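Local coordinates for protein pentalenene synthase (Streptomyces chartreusis NRRL 3882, PDB 6Q4S) that probably catalyses the magnesium-dependent cyclisation of farnesyl diphosphate to the bicyclic sesquiterpene alcohol 7-epi-alpha-eudesmol, at residues A55-H60 and N71-A76; V157-R162 and G166-D171; F77-Q82 and D92-V97; E209-L214 and M296-I301. All blocks are in the same frame, centred on the assembly; numbering follows the deposited sequence.

Interaction 1: A55-H60 and N71-A76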
loop_
_atom_site.group_PDB
_atom_site.type_symbol
_atom_site.label_atom_id
_atom_site.label_comp_id
_atom_site.label_asym_id
_atom_site.label_seq_id
_atom_site.Cartn_x
_atom_site.Cartn_y
_atom_site.Cartn_z
ATOM N N ALA A 55 11.539 17.371 -16.081
ATOM C CA ALA A 55 12.587 17.145 -17.100
ATOM C C ALA A 55 13.949 16.818 -16.498
ATOM O O ALA A 55 14.734 16.056 -17.086
ATOM C CB ALA A 55 12.677 18.386 -18.016
ATOM N N ARG A 56 14.246 17.365 -15.317
ATOM C CA ARG A 56 15.559 17.084 -14.596
ATOM C C ARG A 56 15.548 15.861 -13.734
ATOM O O ARG A 56 16.562 15.211 -13.534
ATOM C CB ARG A 56 15.877 18.297 -13.741
ATOM C CG ARG A 56 16.117 19.593 -14.484
ATOM C CD ARG A 56 16.473 20.692 -13.471
ATOM N NE ARG A 56 16.769 21.958 -14.127
ATOM C CZ ARG A 56 17.951 22.202 -14.708
ATOM N NH1 ARG A 56 18.926 21.298 -14.694
ATOM N NH2 ARG A 56 18.162 23.360 -15.283
ATOM N N THR A 57 14.364 15.509 -13.198
ATOM C CA THR A 57 14.253 14.305 -12.383
ATOM C C THR A 57 13.924 12.978 -13.091
ATOM O O THR A 57 14.272 11.879 -12.574
ATOM C CB THR A 57 13.256 14.496 -11.211
ATOM O OG1 THR A 57 11.963 14.867 -11.679
ATOM C CG2 THR A 57 13.758 15.608 -10.335
ATOM N N TYR A 58 13.294 13.065 -14.252
ATOM C CA TYR A 58 12.988 11.870 -15.061
ATOM C C TYR A 58 13.606 12.051 -16.474
ATOM O O TYR A 58 12.895 12.133 -17.457
ATOM C CB TYR A 58 11.472 11.674 -15.161
ATOM C CG TYR A 58 10.856 11.428 -13.784
ATOM C CD1 TYR A 58 11.251 10.332 -13.037
ATOM C CD2 TYR A 58 9.958 12.312 -13.242
ATOM C CE1 TYR A 58 10.772 10.130 -11.757
ATOM C CE2 TYR A 58 9.472 12.109 -11.955
ATOM C CZ TYR A 58 9.897 11.046 -11.224
ATOM O OH TYR A 58 9.413 10.768 -9.950
ATOM N N PRO A 59 14.926 12.177 -16.549
ATOM C CA PRO A 59 15.485 12.649 -17.851
ATOM C C PRO A 59 15.422 11.656 -19.007
ATOM O O PRO A 59 15.596 12.085 -20.155
ATOM C CB PRO A 59 16.941 12.958 -17.498
ATOM C CG PRO A 59 17.223 11.986 -16.404
ATOM C CD PRO A 59 15.980 12.032 -15.548
ATOM N N HIS A 60 15.178 10.376 -18.717
ATOM C CA HIS A 60 15.118 9.319 -19.731
ATOM C C HIS A 60 13.730 9.017 -20.255
ATOM O O HIS A 60 13.605 8.072 -20.977
ATOM C CB HIS A 60 15.747 8.043 -19.229
ATOM C CG HIS A 60 17.180 8.184 -18.870
ATOM N ND1 HIS A 60 18.166 8.403 -19.807
ATOM C CD2 HIS A 60 17.805 8.105 -17.668
ATOM C CE1 HIS A 60 19.333 8.485 -19.190
ATOM N NE2 HIS A 60 19.143 8.277 -17.896
ATOM N N ASN A 71 2.111 15.773 -15.701
ATOM C CA ASN A 71 0.763 15.837 -15.239
ATOM C C ASN A 71 0.718 15.381 -13.704
ATOM O O ASN A 71 0.111 16.042 -12.847
ATOM C CB ASN A 71 -0.157 14.973 -16.133
ATOM C CG ASN A 71 -0.289 15.509 -17.558
ATOM O OD1 ASN A 71 -0.025 16.685 -17.846
ATOM N ND2 ASN A 71 -0.848 14.666 -18.416
ATOM N N TRP A 72 1.286 14.243 -13.447
ATOM C CA TRP A 72 1.435 13.735 -12.078
ATOM C C TRP A 72 2.078 14.718 -11.103
ATOM O O TRP A 72 1.488 15.056 -10.087
ATOM C CB TRP A 72 2.270 12.528 -12.124
ATOM C CG TRP A 72 2.457 11.860 -10.844
ATOM C CD1 TRP A 72 1.535 11.631 -9.876
ATOM C CD2 TRP A 72 3.655 11.316 -10.398
ATOM N NE1 TRP A 72 2.095 10.946 -8.830
ATOM C CE2 TRP A 72 3.414 10.758 -9.113
ATOM C CE3 TRP A 72 4.939 11.266 -10.929
ATOM C CZ2 TRP A 72 4.398 10.071 -8.416
ATOM C CZ3 TRP A 72 5.903 10.640 -10.239
ATOM C CH2 TRP A 72 5.643 10.042 -8.986
ATOM N N PHE A 73 3.251 15.220 -11.472
ATOM C CA PHE A 73 3.888 16.290 -10.753
ATOM C C PHE A 73 2.910 17.389 -10.350
ATOM O O PHE A 73 2.968 17.863 -9.242
ATOM C CB PHE A 73 4.977 16.950 -11.595
ATOM C CG PHE A 73 6.349 16.799 -11.074
ATOM C CD1 PHE A 73 6.894 17.772 -10.281
ATOM C CD2 PHE A 73 7.154 15.743 -11.469
ATOM C CE1 PHE A 73 8.189 17.669 -9.827
ATOM C CE2 PHE A 73 8.486 15.656 -11.062
ATOM C CZ PHE A 73 8.986 16.596 -10.226
ATOM N N SER A 74 2.061 17.841 -11.265
ATOM C CA SER A 74 1.185 18.898 -10.955
ATOM C C SER A 74 0.166 18.550 -9.841
ATOM O O SER A 74 -0.286 19.480 -9.159
ATOM C CB SER A 74 0.426 19.430 -12.201
ATOM O OG SER A 74 -0.550 18.528 -12.676
ATOM N N LEU A 75 -0.211 17.260 -9.721
ATOM C CA LEU A 75 -1.299 16.817 -8.821
ATOM C C LEU A 75 -0.940 17.115 -7.403
ATOM O O LEU A 75 -1.708 17.745 -6.701
ATOM C CB LEU A 75 -1.637 15.306 -8.951
ATOM C CG LEU A 75 -2.237 15.038 -10.301
ATOM C CD1 LEU A 75 -2.564 13.587 -10.535
ATOM C CD2 LEU A 75 -3.435 15.917 -10.532
ATOM N N ALA A 76 0.235 16.690 -7.013
ATOM C CA ALA A 76 0.704 16.919 -5.686
ATOM C C ALA A 76 0.802 18.404 -5.341
ATOM O O ALA A 76 0.418 18.803 -4.267
ATOM C CB ALA A 76 2.047 16.268 -5.523
#
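Thr57 and Phe73 mark the closest backbone approach, their CA atoms 10.7 Å apart, so the end of helix 50-57 and the residue after it meet helix 63-79 through side chains alone. Tyr58 is the first residue past helix 50-57 to leave helical backbone angles, and its ring reaches across the interface between two aromatic neighbours. Its hydroxyl end goes to the indole of Trp72: Tyr58 OH lies 3.5 Å from Trp72 CZ3, at the edge of the indole and near its plane, and the two side chains cross at about a right angle. Trp72 turns its six-membered ring this way because CG stands anti to the backbone N (chi1 -177°). Tyr58 CE2 comes 3.8 Å from Phe73 CE2, at the edge of the phenylalanine ring and near its plane. That same corner of the Phe73 ring takes the hydroxyl of Thr57, OG1 to CE2 3.6 Å, again near the ring plane.

Both hydroxyls have polar partners behind them: Thr57 OG1 bonds to the carbonyl of Ala53, one turn back, and Tyr58 OH to the carbonyl of Ser186. Trp304 of helix 288-313 meets the Tyr58 ring, while Trp123 and Trp146 both meet the Trp72 indole. A leucine in place of Tyr58 would probably leave the Ser186 carbonyl without this donor and open a gap beside Trp72 and Phe73. The contact is thus a buried aromatic cluster within the all-helical terpene synthase fold, where the two hydroxyls lie at ring edges while bonded to backbone carbonyls, so neither is buried without a partner.

Interaction 2: V157-R162 and G166-D171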
loop_
_atom_site.group_PDB
_atom_site.type_symbol
_atom_site.label_atom_id
_atom_site.label_comp_id
_atom_site.label_asym_id
_atom_site.label_seq_id
_atom_site.Cartn_x
_atom_site.Cartn_y
_atom_site.Cartn_z
ATOM N N VAL A 157 -1.067 19.026 7.466
ATOM C CA VAL A 157 -2.267 19.812 7.377
ATOM C C VAL A 157 -3.018 19.948 8.719
ATOM O O VAL A 157 -3.569 21.087 9.047
ATOM C CB VAL A 157 -3.208 19.253 6.305
ATOM C CG1 VAL A 157 -4.584 19.870 6.401
ATOM C CG2 VAL A 157 -2.637 19.479 4.866
ATOM N N ASP A 158 -3.127 18.825 9.459
ATOM C CA ASP A 158 -3.818 18.865 10.762
ATOM C C ASP A 158 -2.975 19.647 11.773
ATOM O O ASP A 158 -3.536 20.374 12.574
ATOM C CB ASP A 158 -4.154 17.461 11.326
ATOM C CG ASP A 158 -5.273 16.752 10.568
ATOM O OD1 ASP A 158 -6.269 17.399 10.135
ATOM O OD2 ASP A 158 -5.163 15.495 10.414
ATOM N N LEU A 159 -1.659 19.474 11.748
ATOM C CA LEU A 159 -0.731 20.197 12.631
ATOM C C LEU A 159 -0.907 21.691 12.520
ATOM O O LEU A 159 -0.850 22.401 13.532
ATOM C CB LEU A 159 0.730 19.919 12.370
ATOM C CG LEU A 159 1.526 18.908 13.194
ATOM C CD1 LEU A 159 2.970 18.908 12.711
ATOM C CD2 LEU A 159 1.513 19.245 14.672
ATOM N N ALA A 160 -1.120 22.157 11.294
ATOM C CA ALA A 160 -1.290 23.566 11.028
ATOM C C ALA A 160 -2.660 24.025 11.423
ATOM O O ALA A 160 -2.748 25.020 12.094
ATOM C CB ALA A 160 -1.019 23.872 9.567
ATOM N N ALA A 161 -3.718 23.339 10.995
ATOM C CA ALA A 161 -5.075 23.678 11.383
ATOM C C ALA A 161 -5.273 23.666 12.928
ATOM O O ALA A 161 -6.073 24.396 13.440
ATOM C CB ALA A 161 -6.082 22.775 10.726
ATOM N N ARG A 162 -4.513 22.872 13.661
ATOM C CA ARG A 162 -4.645 22.811 15.131
ATOM C C ARG A 162 -3.831 23.849 15.917
ATOM O O ARG A 162 -3.906 23.878 17.152
ATOM C CB ARG A 162 -4.265 21.413 15.626
ATOM C CG ARG A 162 -5.346 20.408 15.261
ATOM C CD ARG A 162 -4.816 18.993 15.460
ATOM N NE ARG A 162 -5.843 18.052 15.008
ATOM C CZ ARG A 162 -5.738 16.730 15.118
ATOM N NH1 ARG A 162 -4.693 16.190 15.700
ATOM N NH2 ARG A 162 -6.741 15.953 14.692
ATOM N N GLY A 166 5.461 24.794 14.823
ATOM C CA GLY A 166 6.435 25.226 15.761
ATOM C C GLY A 166 6.534 24.328 16.950
ATOM O O GLY A 166 7.351 24.608 17.791
ATOM N N THR A 167 5.775 23.230 17.056
ATOM C CA THR A 167 5.975 22.398 18.238
ATOM C C THR A 167 6.952 21.245 18.091
ATOM O O THR A 167 7.376 20.630 19.117
ATOM C CB THR A 167 4.665 21.881 18.767
ATOM O OG1 THR A 167 3.969 21.215 17.716
ATOM C CG2 THR A 167 3.824 23.066 19.310
ATOM N N LEU A 168 7.367 20.934 16.864
ATOM C CA LEU A 168 8.258 19.800 16.717
ATOM C C LEU A 168 9.648 20.209 17.101
ATOM O O LEU A 168 10.135 21.221 16.604
ATOM C CB LEU A 168 8.212 19.294 15.250
ATOM C CG LEU A 168 7.175 18.253 14.846
ATOM C CD1 LEU A 168 5.829 18.407 15.483
ATOM C CD2 LEU A 168 6.997 18.136 13.356
ATOM N N GLY A 169 10.312 19.385 17.900
ATOM C CA GLY A 169 11.735 19.471 18.181
ATOM C C GLY A 169 12.537 18.878 17.030
ATOM O O GLY A 169 11.978 18.366 16.073
ATOM N N LEU A 170 13.847 18.922 17.152
ATOM C CA LEU A 170 14.711 18.580 16.068
ATOM C C LEU A 170 14.557 17.113 15.596
ATOM O O LEU A 170 14.428 16.870 14.384
ATOM C CB LEU A 170 16.175 18.880 16.387
ATOM C CG LEU A 170 17.102 18.455 15.263
ATOM C CD1 LEU A 170 16.858 19.324 14.045
ATOM C CD2 LEU A 170 18.588 18.417 15.658
ATOM N N ASP A 171 14.649 16.152 16.508
ATOM C CA ASP A 171 14.626 14.714 16.101
ATOM C C ASP A 171 13.278 14.290 15.482
ATOM O O ASP A 171 13.270 13.557 14.443
ATOM C CB ASP A 171 14.968 13.779 17.264
ATOM C CG ASP A 171 16.451 13.819 17.649
ATOM O OD1 ASP A 171 17.165 14.777 17.299
ATOM O OD2 ASP A 171 16.904 12.855 18.274
#
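Leu159 carries this contact from the helix side, reaching from the last turns of helix 136-161 toward the loop that leads into helix 170-180. Before it in sequence, Val157 and Asp158 face other neighbours: Val157 packs on Ala91 and Ile94 of helix 90-103, and Asp158 OD1 forms a salt bridge with Arg114 of the second subunit. At Leu159 both methyl branches are used. CD1 meets the forked end of Leu168, lying 4.0 Å from Leu168 CD1 and 4.2 Å from Leu168 CD2, so one methyl rests against both tips of the other leucine. CD2 makes a looser approach, 4.4 Å from Thr167 OG1, a hydroxyl whose bond goes to the carbonyl of Leu164. Farther on, the chain closes its last helical turn through Arg162 N to Asp158 O, 2.9 Å, and the helix gives way to the loop. Leu168 comes just before Gly169, the N-cap residue of helix 170-180, and also packs on Tyr173 and Phe176 of that helix. The contact therefore sits at the surface, where the short loop joining two successive helices packs against the end of the first, with helix 90-103 beside the first and helix 240-248 against Leu170 of the second.

Interaction 3: F77-Q82 and D92-V97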
loop_
_atom_site.group_PDB
_atom_site.type_symbol
_atom_site.label_atom_id
_atom_site.label_comp_id
_atom_site.label_asym_id
_atom_site.label_seq_id
_atom_site.Cartn_x
_atom_site.Cartn_y
_atom_site.Cartn_z
ATOM N N PHE A 77 1.382 19.207 -6.216
ATOM C CA PHE A 77 1.581 20.615 -5.941
ATOM C C PHE A 77 0.305 21.440 -6.007
ATOM O O PHE A 77 0.189 22.456 -5.346
ATOM C CB PHE A 77 2.597 21.222 -6.903
ATOM C CG PHE A 77 4.023 20.842 -6.609
ATOM C CD1 PHE A 77 4.543 19.579 -6.994
ATOM C CD2 PHE A 77 4.874 21.750 -5.970
ATOM C CE1 PHE A 77 5.863 19.235 -6.713
ATOM C CE2 PHE A 77 6.213 21.404 -5.690
ATOM C CZ PHE A 77 6.708 20.153 -6.078
ATOM N N LEU A 78 -0.641 21.026 -6.832
ATOM C CA LEU A 78 -1.908 21.713 -6.893
ATOM C C LEU A 78 -2.824 21.271 -5.772
ATOM O O LEU A 78 -3.775 21.961 -5.470
ATOM C CB LEU A 78 -2.597 21.490 -8.212
ATOM C CG LEU A 78 -2.007 22.411 -9.302
ATOM C CD1 LEU A 78 -2.464 22.011 -10.682
ATOM C CD2 LEU A 78 -2.301 23.882 -8.990
ATOM N N PHE A 79 -2.555 20.115 -5.204
ATOM C CA PHE A 79 -3.456 19.499 -4.224
ATOM C C PHE A 79 -3.991 20.484 -3.158
ATOM O O PHE A 79 -5.215 20.781 -3.232
ATOM C CB PHE A 79 -2.838 18.214 -3.677
ATOM C CG PHE A 79 -3.654 17.517 -2.634
ATOM C CD1 PHE A 79 -4.999 17.545 -2.639
ATOM C CD2 PHE A 79 -3.017 16.755 -1.691
ATOM C CE1 PHE A 79 -5.723 16.874 -1.662
ATOM C CE2 PHE A 79 -3.733 16.084 -0.710
ATOM C CZ PHE A 79 -5.099 16.173 -0.694
ATOM N N ASP A 80 -3.170 21.058 -2.252
ATOM C CA ASP A 80 -3.721 22.175 -1.318
ATOM C C ASP A 80 -4.687 23.201 -1.957
ATOM O O ASP A 80 -5.767 23.511 -1.424
ATOM C CB ASP A 80 -2.643 22.976 -0.554
ATOM C CG ASP A 80 -1.264 22.827 -1.146
ATOM O OD1 ASP A 80 -1.060 23.297 -2.302
ATOM O OD2 ASP A 80 -0.412 22.200 -0.456
ATOM N N ASP A 81 -4.309 23.658 -3.142
ATOM C CA ASP A 81 -5.021 24.738 -3.848
ATOM C C ASP A 81 -6.371 24.299 -4.484
ATOM O O ASP A 81 -7.056 25.104 -5.087
ATOM C CB ASP A 81 -4.065 25.435 -4.871
ATOM C CG ASP A 81 -2.701 25.876 -4.225
ATOM O OD1 ASP A 81 -2.546 25.773 -2.989
ATOM O OD2 ASP A 81 -1.778 26.303 -4.941
ATOM N N GLN A 82 -6.790 23.051 -4.313
ATOM C CA GLN A 82 -8.085 22.617 -4.844
ATOM C C GLN A 82 -9.272 23.001 -3.948
ATOM O O GLN A 82 -10.418 22.902 -4.395
ATOM C CB GLN A 82 -8.061 21.099 -5.086
ATOM C CG GLN A 82 -7.039 20.671 -6.135
ATOM C CD GLN A 82 -7.392 21.213 -7.528
ATOM O OE1 GLN A 82 -8.345 20.775 -8.116
ATOM N NE2 GLN A 82 -6.630 22.160 -8.024
ATOM N N ASP A 92 -10.477 18.376 7.203
ATOM C CA ASP A 92 -11.304 17.181 6.957
ATOM C C ASP A 92 -11.568 16.901 5.468
ATOM O O ASP A 92 -11.550 15.751 5.044
ATOM C CB ASP A 92 -12.675 17.240 7.645
ATOM C CG ASP A 92 -12.612 17.167 9.168
ATOM O OD1 ASP A 92 -11.552 16.848 9.782
ATOM O OD2 ASP A 92 -13.685 17.423 9.763
ATOM N N ARG A 93 -11.845 17.928 4.685
ATOM C CA ARG A 93 -11.993 17.727 3.253
ATOM C C ARG A 93 -10.663 17.268 2.618
ATOM O O ARG A 93 -10.684 16.376 1.813
ATOM C CB ARG A 93 -12.543 18.976 2.563
ATOM C CG ARG A 93 -12.825 18.789 1.078
ATOM C CD ARG A 93 -13.741 17.611 0.758
ATOM N NE ARG A 93 -14.026 17.555 -0.666
ATOM C CZ ARG A 93 -14.852 16.693 -1.240
ATOM N NH1 ARG A 93 -15.454 15.762 -0.515
ATOM N NH2 ARG A 93 -15.059 16.738 -2.560
ATOM N N ILE A 94 -9.545 17.837 3.012
ATOM C CA ILE A 94 -8.227 17.404 2.540
ATOM C C ILE A 94 -7.973 15.896 2.848
ATOM O O ILE A 94 -7.602 15.143 1.954
ATOM C CB ILE A 94 -7.143 18.340 3.054
ATOM C CG1 ILE A 94 -7.213 19.677 2.259
ATOM C CG2 ILE A 94 -5.720 17.752 2.958
ATOM C CD1 ILE A 94 -6.346 20.746 2.880
ATOM N N ALA A 95 -8.270 15.456 4.072
ATOM C CA ALA A 95 -8.072 14.074 4.443
ATOM C C ALA A 95 -8.888 13.190 3.621
ATOM O O ALA A 95 -8.437 12.104 3.261
ATOM C CB ALA A 95 -8.418 13.825 5.924
ATOM N N GLU A 96 -10.137 13.597 3.381
ATOM C CA GLU A 96 -11.047 12.868 2.549
ATOM C C GLU A 96 -10.539 12.661 1.096
ATOM O O GLU A 96 -10.617 11.547 0.535
ATOM C CB GLU A 96 -12.450 13.500 2.587
ATOM C CG GLU A 96 -13.482 12.822 1.732
ATOM C CD GLU A 96 -14.939 13.373 1.822
ATOM O OE1 GLU A 96 -15.183 14.573 2.201
ATOM O OE2 GLU A 96 -15.840 12.558 1.460
ATOM N N VAL A 97 -10.002 13.734 0.510
ATOM C CA VAL A 97 -9.522 13.669 -0.845
ATOM C C VAL A 97 -8.214 12.909 -0.906
ATOM O O VAL A 97 -8.062 12.074 -1.794
ATOM C CB VAL A 97 -9.397 15.101 -1.457
ATOM C CG1 VAL A 97 -8.719 15.015 -2.816
ATOM C CG2 VAL A 97 -10.800 15.701 -1.556
#
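The aspartate-rich DDXXD motif of the terpene synthases begins at Asp80, and this contact packs the residue just before it, Phe79, against helix 90-103. Asp80 is probably a magnesium ligand, so the buried ring belongs to the residue next to a probable metal ligand. CG anti to the backbone N (chi1 178°) carries the Phe79 ring to helix 90-103, and two neighbouring ring carbons do the touching. CE1 lies 3.7 Å from Val97 CG1, an oblique approach in which the two side chains run past each other in opposite directions. The other carbon, CZ, rests 4.0 Å from Ile94 CG2. Leu150 and His153 of helix 136-161 and Ile119 of helix 118-131 also pack on this ring, while Phe83, within the motif, covers Ile94 and Val97. An alanine in place of Phe79 would probably open a gap beside Ile94 CG2 and Val97 CG1. On the outer side of helix 90-103, Arg93 NH1 and Glu96 OE1 make a salt bridge at 3.0 Å, its hydrogen bond weak. In the buried contact, the carbonyl oxygen of Ile94 sits in the plane of the Phe79 ring, at its edge, 3.8 Å from CZ.

Interaction 4: E209-L214 and M296-I301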
loop_
_atom_site.group_PDB
_atom_site.type_symbol
_atom_site.label_atom_id
_atom_site.label_comp_id
_atom_site.label_asym_id
_atom_site.label_seq_id
_atom_site.Cartn_x
_atom_site.Cartn_y
_atom_site.Cartn_z
ATOM N N GLU A 209 17.670 0.495 1.171
ATOM C CA GLU A 209 16.612 1.092 1.981
ATOM C C GLU A 209 17.131 2.344 2.653
ATOM O O GLU A 209 16.451 3.366 2.684
ATOM C CB GLU A 209 16.087 0.190 3.093
ATOM C CG GLU A 209 15.282 -0.959 2.558
ATOM C CD GLU A 209 14.413 -1.631 3.593
ATOM O OE1 GLU A 209 14.530 -1.354 4.824
ATOM O OE2 GLU A 209 13.599 -2.464 3.140
ATOM N N ARG A 210 18.343 2.250 3.193
ATOM C CA ARG A 210 18.976 3.433 3.769
ATOM C C ARG A 210 19.288 4.544 2.765
ATOM O O ARG A 210 19.163 5.728 3.065
ATOM C CB ARG A 210 20.231 2.953 4.545
ATOM C CG ARG A 210 20.985 4.021 5.253
ATOM C CD ARG A 210 20.207 4.567 6.395
ATOM N NE ARG A 210 21.035 5.494 7.155
ATOM C CZ ARG A 210 20.558 6.366 8.041
ATOM N NH1 ARG A 210 19.246 6.478 8.319
ATOM N NH2 ARG A 210 21.400 7.158 8.645
ATOM N N MET A 211 19.721 4.194 1.555
ATOM C CA MET A 211 19.962 5.187 0.537
ATOM C C MET A 211 18.736 6.040 0.191
ATOM O O MET A 211 18.855 7.232 0.011
ATOM C CB MET A 211 20.516 4.555 -0.734
ATOM C CG MET A 211 21.966 4.150 -0.568
ATOM S SD MET A 211 22.617 3.164 -1.938
ATOM C CE MET A 211 22.698 4.269 -3.334
ATOM N N ARG A 212 17.570 5.398 0.106
ATOM C CA ARG A 212 16.321 6.080 -0.161
ATOM C C ARG A 212 15.968 7.039 0.982
ATOM O O ARG A 212 15.544 8.178 0.745
ATOM C CB ARG A 212 15.200 5.036 -0.377
ATOM C CG ARG A 212 15.366 4.232 -1.669
ATOM C CD ARG A 212 14.598 2.907 -1.715
ATOM N NE ARG A 212 13.135 3.027 -1.622
ATOM C CZ ARG A 212 12.290 3.267 -2.631
ATOM N NH1 ARG A 212 12.723 3.453 -3.863
ATOM N NH2 ARG A 212 10.970 3.290 -2.400
ATOM N N ASP A 213 16.133 6.567 2.208
ATOM C CA ASP A 213 15.921 7.419 3.380
ATOM C C ASP A 213 16.856 8.617 3.414
ATOM O O ASP A 213 16.386 9.744 3.643
ATOM C CB ASP A 213 16.102 6.651 4.653
ATOM C CG ASP A 213 14.948 5.731 4.967
ATOM O OD1 ASP A 213 13.789 5.880 4.469
ATOM O OD2 ASP A 213 15.205 4.877 5.821
ATOM N N LEU A 214 18.136 8.412 3.141
ATOM C CA LEU A 214 19.071 9.591 3.078
ATOM C C LEU A 214 18.814 10.543 1.925
ATOM O O LEU A 214 18.952 11.757 2.057
ATOM C CB LEU A 214 20.510 9.122 3.015
ATOM C CG LEU A 214 20.992 8.354 4.238
ATOM C CD1 LEU A 214 22.239 7.581 3.923
ATOM C CD2 LEU A 214 21.274 9.273 5.446
ATOM N N MET A 296 20.958 1.423 -12.624
ATOM C CA MET A 296 19.944 2.380 -13.081
ATOM C C MET A 296 19.046 2.929 -11.916
ATOM O O MET A 296 18.601 4.091 -11.962
ATOM C CB MET A 296 19.050 1.758 -14.187
ATOM C CG MET A 296 19.737 1.661 -15.565
ATOM S SD MET A 296 18.659 1.085 -16.939
ATOM C CE MET A 296 18.431 -0.619 -16.391
ATOM N N GLY A 297 18.760 2.049 -10.978
ATOM C CA GLY A 297 18.072 2.402 -9.708
ATOM C C GLY A 297 18.772 3.505 -8.939
ATOM O O GLY A 297 18.155 4.502 -8.518
ATOM N N VAL A 298 20.081 3.351 -8.806
ATOM C CA VAL A 298 20.900 4.353 -8.131
ATOM C C VAL A 298 20.884 5.644 -8.923
ATOM O O VAL A 298 20.752 6.732 -8.361
ATOM C CB VAL A 298 22.339 3.809 -7.900
ATOM C CG1 VAL A 298 23.235 4.883 -7.300
ATOM C CG2 VAL A 298 22.291 2.569 -7.051
ATOM N N GLU A 299 20.926 5.561 -10.247
ATOM C CA GLU A 299 20.845 6.778 -11.034
ATOM C C GLU A 299 19.539 7.549 -10.882
ATOM O O GLU A 299 19.568 8.783 -10.945
ATOM C CB GLU A 299 21.180 6.537 -12.520
ATOM C CG GLU A 299 22.600 6.039 -12.747
ATOM C CD GLU A 299 22.907 5.718 -14.228
ATOM O OE1 GLU A 299 22.222 6.175 -15.226
ATOM O OE2 GLU A 299 23.872 4.970 -14.379
ATOM N N ALA A 300 18.411 6.842 -10.715
ATOM C CA ALA A 300 17.141 7.484 -10.464
ATOM C C ALA A 300 17.231 8.334 -9.138
ATOM O O ALA A 300 16.706 9.411 -9.090
ATOM C CB ALA A 300 15.997 6.433 -10.345
ATOM N N ILE A 301 17.937 7.835 -8.143
ATOM C CA ILE A 301 18.132 8.581 -6.900
ATOM C C ILE A 301 18.959 9.837 -7.209
ATOM O O ILE A 301 18.549 10.933 -6.864
ATOM C CB ILE A 301 18.774 7.759 -5.784
ATOM C CG1 ILE A 301 17.932 6.529 -5.452
ATOM C CG2 ILE A 301 18.891 8.682 -4.547
ATOM C CD1 ILE A 301 18.608 5.569 -4.525
#
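Van der Waals packing between Met211 of helix 206-228 and Val298 and Ile301 of helix 288-313 carries the contact. Met211 reaches across with its methyl end: CE lies 4.0 Å from Val298 CG1 and 4.1 Å from Val298 CG2, sitting against both branches of the valine. The chain first runs out extended through chi2 and then bends at the sulfur (chi3 69°), which turns the terminal methyl to the valine. Nearer the backbone, Met211 CB meets the tip of the isoleucine, 4.4 Å from Ile301 CD1. Val298 and Ile301 are three residues apart on one helix, so the methionine is met at both its root and its end. Tyr270 and Leu273 of helix 252-284 pack on Met211 as well, and Ile187 of helix 183-194 touches Ile301.

Charged residues of the same helices pair elsewhere, most with other helices and Glu299 also with Arg295 of its own. Arg210 NH2 forms a salt bridge with Glu269, and its guanidinium has Leu214 CD2 over one face, toward its rim, 3.8 Å above the plane. Arg212 is bridged to Asp188, and Glu299 to Arg194.

Away from the annotated sites, the contact joins two long helices of the bundle by shape and apolar surface; the flexible thioether fits against the branched side chains, while charged neighbours form salt bridges of their own.

In the fold
Interactions 1, 3 and 4 are buried, whereas interaction 2 lies at the surface, its centre about 20 Å from that of the chain. Helix 63-79 serves interactions 1 and 3 in succession, first in an aromatic cluster with hydroxyls, then with a ring against aliphatic side chains beside the probable metal site. Interactions 2 and 3 touch directly through Val157 and Ile94, and each has an aspartate paired with Arg114 of the second subunit. Interaction 4 lies across the chain's centre from interaction 3, their centres 29 Å apart, and is purely aliphatic with a thioether; interaction 2 is nearly so, but small and local in sequence.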